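Local coordinates for protein NADPH-dependent aldehyde reductase YqhD (Escherichia coli, PDB 4QGS) that reduces a broad range of short-chain aldehydes to alcohols with NADPH, using one catalytic zinc ion per subunit, at residues 212-217 and 315-320. Sequence-based numbering, arbitrary orientation.
Sequences EQYVTK and LLQYAE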
loop_
_atom_site.group_PDB
_atom_site.type_symbol
_atom_site.label_atom_id
_atom_site.label_comp_id
_atom_site.label_asym_id
_atom_site.label_seq_id
_atom_site.Cartn_x
_atom_site.Cartn_y
_atom_site.Cartn_z
ATOM N N GLU A 212 7.676 -8.603 -3.518
ATOM C CA GLU A 212 6.543 -9.496 -3.788
ATOM C C GLU A 212 6.385 -9.713 -5.288
ATOM O O GLU A 212 5.767 -10.685 -5.716
ATOM C CB GLU A 212 5.238 -8.933 -3.237
ATOM C CG GLU A 212 5.155 -8.876 -1.705
ATOM C CD GLU A 212 4.692 -10.179 -1.053
ATOM O OE1 GLU A 212 5.027 -11.286 -1.546
ATOM O OE2 GLU A 212 3.973 -10.089 -0.035
ATOM N N GLN A 213 6.940 -8.779 -6.055
ATOM C CA GLN A 213 6.811 -8.776 -7.513
ATOM C C GLN A 213 8.142 -8.979 -8.227
ATOM O O GLN A 213 8.228 -8.862 -9.461
ATOM C CB GLN A 213 6.176 -7.462 -7.964
ATOM C CG GLN A 213 4.811 -7.180 -7.322
ATOM C CD GLN A 213 4.298 -5.783 -7.635
ATOM O OE1 GLN A 213 3.678 -5.560 -8.674
ATOM N NE2 GLN A 213 4.528 -4.839 -6.722
ATOM N N TYR A 214 9.185 -9.296 -7.471
ATOM C CA TYR A 214 10.525 -9.372 -8.043
ATOM C C TYR A 214 11.303 -10.596 -7.548
ATOM O O TYR A 214 11.960 -11.270 -8.336
ATOM C CB TYR A 214 11.301 -8.073 -7.746
ATOM C CG TYR A 214 12.796 -8.168 -7.956
ATOM C CD1 TYR A 214 13.339 -8.273 -9.242
ATOM C CD2 TYR A 214 13.672 -8.166 -6.874
ATOM C CE1 TYR A 214 14.709 -8.367 -9.427
ATOM C CE2 TYR A 214 15.045 -8.259 -7.048
ATOM C CZ TYR A 214 15.551 -8.372 -8.339
ATOM O OH TYR A 214 16.907 -8.467 -8.520
ATOM N N VAL A 215 11.237 -10.901 -6.255
ATOM C CA VAL A 215 11.967 -12.059 -5.764
ATOM C C VAL A 215 11.045 -13.266 -5.911
ATOM O O VAL A 215 10.406 -13.729 -4.962
ATOM C CB VAL A 215 12.451 -11.879 -4.320
ATOM C CG1 VAL A 215 13.302 -13.071 -3.905
ATOM C CG2 VAL A 215 13.262 -10.593 -4.231
ATOM N N THR A 216 10.973 -13.750 -7.145
ATOM C CA THR A 216 10.000 -14.758 -7.517
ATOM C C THR A 216 10.649 -15.815 -8.416
ATOM O O THR A 216 11.320 -16.720 -7.929
ATOM C CB THR A 216 8.793 -14.125 -8.238
ATOM O OG1 THR A 216 9.258 -13.336 -9.339
ATOM C CG2 THR A 216 8.010 -13.225 -7.286
ATOM N N LYS A 217 10.446 -15.673 -9.723
ATOM C CA LYS A 217 11.008 -16.602 -10.710
ATOM C C LYS A 217 11.544 -15.813 -11.889
ATOM O O LYS A 217 10.913 -14.851 -12.310
ATOM C CB LYS A 217 9.951 -17.600 -11.206
ATOM C CG LYS A 217 9.600 -18.694 -10.233
ATOM C CD LYS A 217 8.447 -19.548 -10.756
ATOM C CE LYS A 217 7.245 -18.696 -11.144
ATOM N NZ LYS A 217 6.095 -19.525 -11.591
ATOM N N LEU A 315 16.613 -14.829 -5.801
ATOM C CA LEU A 315 17.328 -14.494 -4.564
ATOM C C LEU A 315 18.798 -14.188 -4.846
ATOM O O LEU A 315 19.371 -13.274 -4.269
ATOM C CB LEU A 315 17.202 -15.631 -3.546
ATOM C CG LEU A 315 15.878 -15.637 -2.791
ATOM C CD1 LEU A 315 15.639 -17.007 -2.141
ATOM C CD2 LEU A 315 15.895 -14.521 -1.725
ATOM N N LEU A 316 19.416 -14.949 -5.751
ATOM C CA LEU A 316 20.805 -14.691 -6.103
ATOM C C LEU A 316 20.955 -13.400 -6.906
ATOM O O LEU A 316 21.937 -12.663 -6.754
ATOM C CB LEU A 316 21.375 -15.874 -6.910
ATOM C CG LEU A 316 21.539 -17.159 -6.101
ATOM C CD1 LEU A 316 21.806 -18.330 -7.050
ATOM C CD2 LEU A 316 22.666 -17.015 -5.110
ATOM N N GLN A 317 19.982 -13.124 -7.767
ATOM C CA GLN A 317 20.008 -11.883 -8.541
ATOM C C GLN A 317 19.846 -10.688 -7.606
ATOM O O GLN A 317 20.545 -9.686 -7.726
ATOM C CB GLN A 317 18.916 -11.874 -9.623
ATOM C CG GLN A 317 18.975 -10.626 -10.524
ATOM C CD GLN A 317 18.093 -10.738 -11.759
ATOM O OE1 GLN A 317 17.777 -11.838 -12.211
ATOM N NE2 GLN A 317 17.685 -9.595 -12.306
ATOM N N TYR A 318 18.916 -10.815 -6.666
ATOM C CA TYR A 318 18.676 -9.801 -5.649
ATOM C C TYR A 318 19.940 -9.559 -4.835
ATOM O O TYR A 318 20.329 -8.413 -4.602
ATOM C CB TYR A 318 17.502 -10.255 -4.769
ATOM C CG TYR A 318 17.276 -9.530 -3.456
ATOM C CD1 TYR A 318 16.683 -8.277 -3.428
ATOM C CD2 TYR A 318 17.578 -10.141 -2.246
ATOM C CE1 TYR A 318 16.431 -7.620 -2.219
ATOM C CE2 TYR A 318 17.330 -9.497 -1.023
ATOM C CZ TYR A 318 16.764 -8.234 -1.025
ATOM O OH TYR A 318 16.512 -7.587 0.166
ATOM N N ALA A 319 20.608 -10.639 -4.445
ATOM C CA ALA A 319 21.812 -10.532 -3.621
ATOM C C ALA A 319 22.902 -9.754 -4.343
ATOM O O ALA A 319 23.551 -8.892 -3.761
ATOM C CB ALA A 319 22.314 -11.900 -3.234
ATOM N N GLU A 320 23.086 -10.053 -5.624
ATOM C CA GLU A 320 24.097 -9.377 -6.425
ATOM C C GLU A 320 23.712 -7.935 -6.784
ATOM O O GLU A 320 24.491 -7.001 -6.559
ATOM C CB GLU A 320 24.358 -10.190 -7.702
ATOM C CG GLU A 320 25.442 -9.632 -8.589
ATOM C CD GLU A 320 25.784 -10.582 -9.724
ATOM O OE1 GLU A 320 26.004 -11.779 -9.450
ATOM O OE2 GLU A 320 25.819 -10.136 -10.885
#
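Tyr214 OH and Gln317 NE2, one from each segment, converge on a single acceptor, OE2 of Glu229 on helix 222-244, and each hydrogen-bonds to it. The two donor groups are not bonded to each other: Tyr214 OH lies 4.0 Å from Gln317 NE2, and its nearest atom on that side chain is the methylene carbon CG, 3.6 Å away. The amide stands almost upright to the phenol ring, at 85°, with NE2 near the ring plane at its edge. The anti CG (chi1 -176°) and extended chain carry Gln317 obliquely past the phenol oxygen, CG beside it, to the shared carboxylate. Next to the hydroxyl-bearing CZ, CE2 of Tyr214 packs 3.9 Å from CB of Tyr318; Tyr318 CD1, 4.0 Å from CE2, lies in the plane of the Tyr214 ring, at its edge, so the two aromatics meet edge against edge and do not stack. A phenylalanine in place of Tyr214 lacks the hydroxyl and would probably leave Glu229 OE2 without that partner. Val215 supplies the aliphatic half of the contact: CG1 sits 3.7 Å from CD2 of Leu315, the two side chains crossing at about a right angle, while CG2 approaches CD1 of Tyr318 at 4.2 Å. Val215 is the centre of an inverse gamma turn, closed by a weak bond from Thr216 N to Tyr214 O of 2.9 Å. The carbonyls of Tyr214 and Val215 are bonded by Lys314 NZ and Lys311 NZ. Just upstream, Glu212 OE2 is hydrogen-bonded to ND1 of His278, a zinc ligand. The contact thus ties the loop that follows helix 196-211, the helix bearing the zinc ligands Asp205 and His209, to helix 312-323 within the helical C-terminal domain of iron-containing alcohol dehydrogenases.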